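Local coordinates for protein DltD (Streptococcus thermophilus LMG 18311, PDB 7DXM) that probably takes part in the D-alanylation of lipoteichoic acid during cell wall biogenesis, as a membrane-associated O-acyltransferase of the dlt operon, at residues N133-L147 / L159-K173. Residues are numbered along the deposited sequence; the frame is centred on the assembly and turned at random.
Sequences NQTDANSQYAAKRIL and LSKVAKGQDLNTVDK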
# COMPACT_ATOMS: atom_id res chain seq x y z
N ASN A 133 -24.51 2.87 -0.18
CA ASN A 133 -25.12 2.67 1.12
C ASN A 133 -25.57 1.28 1.36
O ASN A 133 -26.51 0.82 0.74
CB ASN A 133 -26.32 3.57 1.27
CG ASN A 133 -27.10 3.66 0.02
OD1 ASN A 133 -27.02 2.77 -0.82
ND2 ASN A 133 -27.84 4.74 -0.14
N GLN A 134 -24.85 0.64 2.27
CA GLN A 134 -25.07 -0.71 2.76
C GLN A 134 -24.85 -0.44 4.23
O GLN A 134 -23.83 0.14 4.60
CB GLN A 134 -24.02 -1.67 2.22
CG GLN A 134 -22.61 -1.40 2.74
CD GLN A 134 -21.73 -0.72 1.72
OE1 GLN A 134 -21.40 0.46 1.86
NE2 GLN A 134 -21.35 -1.45 0.68
N THR A 135 -25.79 -0.82 5.08
CA THR A 135 -25.67 -0.51 6.47
C THR A 135 -25.01 -1.69 7.11
O THR A 135 -25.51 -2.22 8.06
CB THR A 135 -27.06 -0.26 7.07
OG1 THR A 135 -27.69 -1.51 7.33
CG2 THR A 135 -27.93 0.52 6.12
N ASP A 136 -23.88 -2.13 6.60
CA ASP A 136 -23.35 -3.33 7.23
C ASP A 136 -22.31 -2.94 8.29
O ASP A 136 -22.12 -1.77 8.61
CB ASP A 136 -22.73 -4.28 6.20
CG ASP A 136 -21.84 -3.56 5.17
OD1 ASP A 136 -20.95 -2.79 5.57
OD2 ASP A 136 -22.04 -3.79 3.95
N ALA A 137 -21.61 -3.93 8.84
CA ALA A 137 -20.61 -3.62 9.87
C ALA A 137 -19.45 -2.84 9.30
O ALA A 137 -18.84 -2.01 9.98
CB ALA A 137 -20.10 -4.90 10.54
N ASN A 138 -19.16 -3.11 8.03
CA ASN A 138 -18.03 -2.49 7.35
C ASN A 138 -18.27 -1.01 7.13
O ASN A 138 -17.40 -0.17 7.41
CB ASN A 138 -17.82 -3.22 6.03
CG ASN A 138 -16.74 -2.61 5.19
OD1 ASN A 138 -15.53 -2.85 5.42
ND2 ASN A 138 -17.15 -1.81 4.20
N SER A 139 -19.47 -0.67 6.62
CA SER A 139 -19.85 0.73 6.52
C SER A 139 -19.73 1.41 7.88
O SER A 139 -19.13 2.48 7.98
CB SER A 139 -21.27 0.85 6.00
OG SER A 139 -22.15 0.10 6.81
N GLN A 140 -20.32 0.82 8.92
CA GLN A 140 -20.31 1.42 10.25
C GLN A 140 -18.89 1.71 10.72
O GLN A 140 -18.61 2.82 11.20
CB GLN A 140 -20.98 0.49 11.25
CG GLN A 140 -22.45 0.67 11.45
CD GLN A 140 -22.98 -0.43 12.33
OE1 GLN A 140 -23.72 -1.31 11.87
NE2 GLN A 140 -22.56 -0.41 13.61
N TYR A 141 -18.01 0.71 10.65
CA TYR A 141 -16.64 0.90 11.11
C TYR A 141 -15.92 1.96 10.27
O TYR A 141 -15.14 2.76 10.81
CB TYR A 141 -15.89 -0.43 11.06
CG TYR A 141 -14.43 -0.30 11.37
CD1 TYR A 141 -13.98 -0.31 12.68
CD2 TYR A 141 -13.50 -0.15 10.36
CE1 TYR A 141 -12.65 -0.21 12.98
CE2 TYR A 141 -12.15 -0.02 10.64
CZ TYR A 141 -11.73 -0.05 11.96
OH TYR A 141 -10.37 0.08 12.27
N ALA A 142 -16.16 1.98 8.96
CA ALA A 142 -15.53 3.01 8.14
C ALA A 142 -15.91 4.38 8.65
O ALA A 142 -15.05 5.23 8.92
CB ALA A 142 -15.92 2.85 6.68
N ALA A 143 -17.22 4.61 8.79
CA ALA A 143 -17.69 5.91 9.23
C ALA A 143 -17.13 6.26 10.60
O ALA A 143 -16.72 7.40 10.85
CB ALA A 143 -19.22 5.92 9.23
N LYS A 144 -17.09 5.28 11.49
CA LYS A 144 -16.54 5.52 12.81
C LYS A 144 -15.12 6.05 12.70
O LYS A 144 -14.77 7.08 13.29
CB LYS A 144 -16.60 4.23 13.63
CG LYS A 144 -15.86 4.27 14.95
CD LYS A 144 -16.10 3.00 15.76
CE LYS A 144 -14.99 1.98 15.52
NZ LYS A 144 -14.87 0.92 16.58
N ARG A 145 -14.29 5.37 11.91
CA ARG A 145 -12.89 5.77 11.78
C ARG A 145 -12.76 7.15 11.13
O ARG A 145 -11.94 7.97 11.56
CB ARG A 145 -12.13 4.71 10.99
CG ARG A 145 -11.84 3.43 11.76
CD ARG A 145 -10.75 3.64 12.78
NE ARG A 145 -9.49 3.93 12.15
CZ ARG A 145 -8.62 4.79 12.64
NH1 ARG A 145 -8.92 5.41 13.77
NH2 ARG A 145 -7.46 5.03 12.01
N ILE A 146 -13.55 7.44 10.10
CA ILE A 146 -13.47 8.75 9.46
C ILE A 146 -13.78 9.85 10.46
O ILE A 146 -13.02 10.82 10.60
CB ILE A 146 -14.40 8.82 8.24
CG1 ILE A 146 -13.77 8.15 7.04
CG2 ILE A 146 -14.72 10.26 7.92
CD1 ILE A 146 -14.78 7.75 6.05
N LEU A 147 -14.91 9.72 11.18
CA LEU A 147 -15.22 10.71 12.21
C LEU A 147 -14.11 10.79 13.25
O LEU A 147 -13.86 11.87 13.80
CB LEU A 147 -16.58 10.43 12.85
CG LEU A 147 -17.76 10.72 11.91
CD1 LEU A 147 -19.11 10.17 12.41
CD2 LEU A 147 -17.86 12.22 11.66
N LEU A 159 -22.55 10.77 8.00
CA LEU A 159 -21.54 9.88 8.54
C LEU A 159 -21.92 9.35 9.91
O LEU A 159 -21.59 8.21 10.26
CB LEU A 159 -20.20 10.59 8.63
CG LEU A 159 -19.34 10.37 7.40
CD1 LEU A 159 -18.22 11.40 7.44
CD2 LEU A 159 -18.83 8.93 7.32
N SER A 160 -22.63 10.16 10.70
CA SER A 160 -23.07 9.68 12.01
C SER A 160 -24.18 8.64 11.88
O SER A 160 -24.21 7.65 12.62
CB SER A 160 -23.50 10.88 12.86
OG SER A 160 -22.42 11.80 13.00
N LYS A 161 -25.08 8.85 10.91
CA LYS A 161 -26.13 7.87 10.63
C LYS A 161 -25.53 6.55 10.14
O LYS A 161 -25.93 5.47 10.57
CB LYS A 161 -27.11 8.41 9.59
CG LYS A 161 -28.22 9.26 10.13
CD LYS A 161 -29.22 9.53 9.01
CE LYS A 161 -30.35 10.46 9.46
NZ LYS A 161 -31.19 10.92 8.32
N VAL A 162 -24.56 6.64 9.23
CA VAL A 162 -23.90 5.43 8.77
C VAL A 162 -23.13 4.77 9.91
O VAL A 162 -23.09 3.54 10.03
CB VAL A 162 -23.01 5.75 7.56
CG1 VAL A 162 -22.25 4.50 7.07
CG2 VAL A 162 -23.87 6.34 6.46
N ALA A 163 -22.52 5.58 10.79
CA ALA A 163 -21.65 5.00 11.81
C ALA A 163 -22.45 4.35 12.93
O ALA A 163 -21.95 3.44 13.60
CB ALA A 163 -20.70 6.05 12.38
N LYS A 164 -23.69 4.78 13.13
CA LYS A 164 -24.60 4.14 14.07
C LYS A 164 -25.42 3.01 13.44
O LYS A 164 -26.20 2.38 14.14
CB LYS A 164 -25.53 5.20 14.71
CG LYS A 164 -24.88 5.94 15.94
CD LYS A 164 -25.90 6.27 17.09
CE LYS A 164 -25.22 6.66 18.44
NZ LYS A 164 -25.67 5.83 19.64
N GLY A 165 -25.26 2.75 12.15
CA GLY A 165 -25.96 1.67 11.48
C GLY A 165 -27.27 2.05 10.83
O GLY A 165 -27.92 1.18 10.22
N GLN A 166 -27.69 3.31 10.92
CA GLN A 166 -29.02 3.70 10.48
C GLN A 166 -29.06 3.89 8.97
O GLN A 166 -28.03 4.13 8.32
CB GLN A 166 -29.47 4.98 11.19
CG GLN A 166 -29.01 5.03 12.66
CD GLN A 166 -29.35 6.35 13.33
OE1 GLN A 166 -30.06 7.19 12.74
NE2 GLN A 166 -28.86 6.55 14.56
N ASP A 167 -30.26 3.79 8.42
CA ASP A 167 -30.47 3.97 6.99
C ASP A 167 -30.54 5.44 6.65
O ASP A 167 -31.03 6.26 7.44
CB ASP A 167 -31.74 3.25 6.53
CG ASP A 167 -31.67 1.76 6.79
OD1 ASP A 167 -30.92 1.07 6.06
OD2 ASP A 167 -32.32 1.28 7.77
N LEU A 168 -30.03 5.78 5.47
CA LEU A 168 -30.00 7.16 5.02
C LEU A 168 -31.33 7.58 4.39
O LEU A 168 -31.87 6.90 3.51
CB LEU A 168 -28.84 7.39 4.05
CG LEU A 168 -27.54 7.30 4.85
CD1 LEU A 168 -26.30 7.50 3.95
CD2 LEU A 168 -27.59 8.28 6.03
N ASN A 169 -31.83 8.72 4.87
CA ASN A 169 -33.09 9.32 4.44
C ASN A 169 -33.05 9.69 2.96
O ASN A 169 -32.00 10.08 2.45
CB ASN A 169 -33.33 10.57 5.31
CG ASN A 169 -34.55 11.37 4.90
OD1 ASN A 169 -34.52 12.60 4.89
ND2 ASN A 169 -35.68 10.67 4.66
N THR A 170 -34.18 9.53 2.26
CA THR A 170 -34.30 10.02 0.88
C THR A 170 -33.53 11.33 0.67
O THR A 170 -32.75 11.46 -0.29
CB THR A 170 -35.78 10.19 0.51
OG1 THR A 170 -35.89 10.68 -0.83
CG2 THR A 170 -36.49 11.17 1.49
N VAL A 171 -33.69 12.30 1.57
CA VAL A 171 -33.04 13.60 1.41
C VAL A 171 -31.53 13.44 1.46
O VAL A 171 -30.81 14.00 0.62
CB VAL A 171 -33.57 14.59 2.49
CG1 VAL A 171 -32.54 15.67 2.83
CG2 VAL A 171 -34.88 15.19 2.05
N ASP A 172 -31.02 12.64 2.41
CA ASP A 172 -29.60 12.31 2.49
C ASP A 172 -29.08 11.71 1.18
O ASP A 172 -28.10 12.21 0.61
CB ASP A 172 -29.36 11.34 3.64
CG ASP A 172 -29.70 11.95 4.97
OD1 ASP A 172 -29.50 13.18 5.12
OD2 ASP A 172 -30.19 11.20 5.85
N LYS A 173 -29.69 10.61 0.73
CA LYS A 173 -29.29 10.00 -0.54
C LYS A 173 -29.17 11.07 -1.63
O LYS A 173 -28.14 11.14 -2.32
CB LYS A 173 -30.27 8.90 -0.96
CG LYS A 173 -30.50 7.79 0.07
CD LYS A 173 -31.45 6.70 -0.46
CE LYS A 173 -31.49 5.52 0.51
NZ LYS A 173 -31.18 4.19 -0.11
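Ala143 sets its methyl among side chains of helix 159-163, where CB lies 3.5 Å from Ala163 CB and 3.6 Å from Leu159 CD2, with Val162 CG1 a little farther off. The two branches of Leu159 divide the work: CD2 covers Ala143, while CD1 meets Ile146 CG2 at 3.7 Å, the two side chains crossing at about a right angle. One turn on from Ala143, Leu147 slides past Leu159 in the opposite direction and brings CD1 to 3.7 Å from Ser160 OG, a hydroxyl bonded to Lys156 O in its own helix. Val162 sets CG1 anti to its backbone N (chi1 178°), which carries this methyl against Ser139. Gln140 lies across the C-terminal end of the helix; its CG is 3.3 Å from Val162 O, and its amide carbon CD rests 3.7 Å from Gly165 CA. There Gly165, with positive phi, closes the helix in a Schellman motif. Contact continues beyond the helices, where Thr135 CB approaches Gly165 O at 3.6 Å. At the start of helix 137-147, Asp136 is the N-cap and accepts from Ser139 N, while Asn169 and Asp172 form a capping box opening the next helix; Lys161 adds a salt bridge to Asp172. Helix 123-131 contributes Leu126 and Phe129 against Leu159, and Leu130 against Val162. The axes of segments 137-147 and 159-163 approach to 7.9 Å, with 135° between their N-to-C directions: a close, obliquely antiparallel helix pair in which Ala143 meets Ala163 between larger aliphatic side chains, within the helical periphery around the parallel sheet of this SGNH-hydrolase-clan protein.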